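Local coordinates for protein endoglucanase (Clostridium thermocellum, PDB 2EEX) that probably hydrolyses the beta-1,4-glucan backbone of cellulose and xyloglucan, as the family 44 catalytic module of a larger multimodular enzyme, at residues L446-L451 against F463-S468. The protein carries 1 engineered substitution. Numbering follows the deposited sequence.
Sequences LHIILL and FSIDSS
L450 and F463 project into the core from facing strands, the leucine placing CD2 at the rim of the phenyl ring, close to the ring plane and 3.8 Å from F463 CZ. A chi1 of 175° turns the L450 branch away from its own N, and CD2 reaches the CZ end of the ring. I448 and the phenyl ring pass alongside one another, pointing opposite ways: I448 CD1 lies 4.0 Å from F463 CE1, and the I448 CG2 branch 4.1 Å from that carbon. L450 and I448, alternate residues on one side of the strand, thus both reach the ring, the first at its edge and the second obliquely. Segments 446-451 and 463-466 run roughly antiparallel (145°), their axes approaching to 11.3 Å across the buried core of the beta-sandwich that accompanies the TIM-barrel in this family 44 module, and no hydrogen bond joins them. Further along, L446 and I465 meet tip to tip, L446 CD2 standing 3.8 Å from I465 CG2 and 3.9 Å from I465 CD1, so a single leucine methyl touches both arms of the isoleucine. I448 CD1 lies 4.4 Å from I465 CD1. F463 also stacks on F500, while I14 of strand 8-22 packs against I448.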
# COMPACT_ATOMS: atom_id res chain seq x y z
N LEU A 446 -0.97 -17.71 -20.62
CA LEU A 446 0.08 -17.55 -19.63
C LEU A 446 0.66 -16.14 -19.72
O LEU A 446 1.17 -15.73 -20.77
CB LEU A 446 1.19 -18.58 -19.87
CG LEU A 446 2.42 -18.51 -18.97
CD1 LEU A 446 2.02 -18.73 -17.51
CD2 LEU A 446 3.43 -19.56 -19.40
N HIS A 447 0.55 -15.41 -18.62
CA HIS A 447 1.03 -14.03 -18.53
C HIS A 447 2.42 -14.00 -17.91
O HIS A 447 2.68 -14.68 -16.91
CB HIS A 447 0.07 -13.21 -17.68
CG HIS A 447 -1.25 -12.95 -18.34
ND1 HIS A 447 -1.55 -11.75 -18.95
CD2 HIS A 447 -2.34 -13.73 -18.49
CE1 HIS A 447 -2.77 -11.80 -19.44
NE2 HIS A 447 -3.28 -13.00 -19.18
N ILE A 448 3.30 -13.20 -18.49
CA ILE A 448 4.66 -13.09 -17.99
C ILE A 448 5.16 -11.65 -17.93
O ILE A 448 5.17 -10.96 -18.95
CB ILE A 448 5.66 -13.89 -18.87
CG1 ILE A 448 5.24 -15.36 -18.96
CG2 ILE A 448 7.06 -13.78 -18.29
CD1 ILE A 448 6.03 -16.15 -20.00
N ILE A 449 5.55 -11.20 -16.74
CA ILE A 449 6.11 -9.87 -16.60
C ILE A 449 7.62 -10.13 -16.65
O ILE A 449 8.16 -10.85 -15.81
CB ILE A 449 5.78 -9.22 -15.23
CG1 ILE A 449 4.28 -8.95 -15.11
CG2 ILE A 449 6.58 -7.91 -15.07
CD1 ILE A 449 3.72 -7.91 -16.07
N LEU A 450 8.29 -9.57 -17.66
CA LEU A 450 9.72 -9.76 -17.83
C LEU A 450 10.44 -8.42 -17.76
O LEU A 450 10.22 -7.55 -18.60
CB LEU A 450 10.00 -10.42 -19.18
CG LEU A 450 11.47 -10.60 -19.59
CD1 LEU A 450 12.18 -11.50 -18.58
CD2 LEU A 450 11.54 -11.21 -20.98
N LEU A 451 11.32 -8.28 -16.76
CA LEU A 451 12.05 -7.03 -16.56
C LEU A 451 13.55 -7.18 -16.76
O LEU A 451 14.20 -8.00 -16.12
CB LEU A 451 11.80 -6.50 -15.14
CG LEU A 451 10.33 -6.43 -14.70
CD1 LEU A 451 10.24 -5.95 -13.25
CD2 LEU A 451 9.56 -5.51 -15.62
N PHE A 463 13.54 -19.10 -22.66
CA PHE A 463 12.40 -19.59 -21.91
C PHE A 463 12.15 -21.08 -22.10
O PHE A 463 12.26 -21.60 -23.21
CB PHE A 463 11.12 -18.84 -22.32
CG PHE A 463 10.98 -17.48 -21.71
CD1 PHE A 463 10.15 -17.29 -20.61
CD2 PHE A 463 11.65 -16.39 -22.24
CE1 PHE A 463 9.98 -16.02 -20.05
CE2 PHE A 463 11.49 -15.12 -21.70
CZ PHE A 463 10.65 -14.93 -20.60
N SER A 464 11.82 -21.74 -21.00
CA SER A 464 11.48 -23.16 -20.97
C SER A 464 10.25 -23.20 -20.09
O SER A 464 10.32 -22.85 -18.91
CB SER A 464 12.60 -23.99 -20.35
OG SER A 464 13.76 -23.96 -21.16
N ILE A 465 9.12 -23.61 -20.66
CA ILE A 465 7.87 -23.65 -19.92
C ILE A 465 7.20 -25.02 -19.90
O ILE A 465 7.13 -25.71 -20.92
CB ILE A 465 6.85 -22.66 -20.54
CG1 ILE A 465 7.46 -21.26 -20.58
CG2 ILE A 465 5.56 -22.68 -19.74
CD1 ILE A 465 6.65 -20.29 -21.41
N ASP A 466 6.72 -25.40 -18.72
CA ASP A 466 6.00 -26.66 -18.54
C ASP A 466 4.54 -26.27 -18.33
O ASP A 466 4.21 -25.59 -17.37
CB ASP A 466 6.51 -27.42 -17.32
CG ASP A 466 7.97 -27.81 -17.44
OD1 ASP A 466 8.36 -28.35 -18.50
OD2 ASP A 466 8.73 -27.60 -16.47
N SER A 467 3.69 -26.70 -19.25
CA SER A 467 2.27 -26.39 -19.18
C SER A 467 1.45 -27.51 -19.80
O SER A 467 1.99 -28.35 -20.52
CB SER A 467 1.99 -25.09 -19.94
OG SER A 467 0.60 -24.87 -20.07
N SER A 468 0.16 -27.53 -19.52
CA SER A 468 -0.71 -28.56 -20.09
C SER A 468 -1.05 -28.15 -21.52
O SER A 468 -1.53 -28.96 -22.31
CB SER A 468 -2.00 -28.70 -19.27
OG SER A 468 -2.80 -27.54 -19.36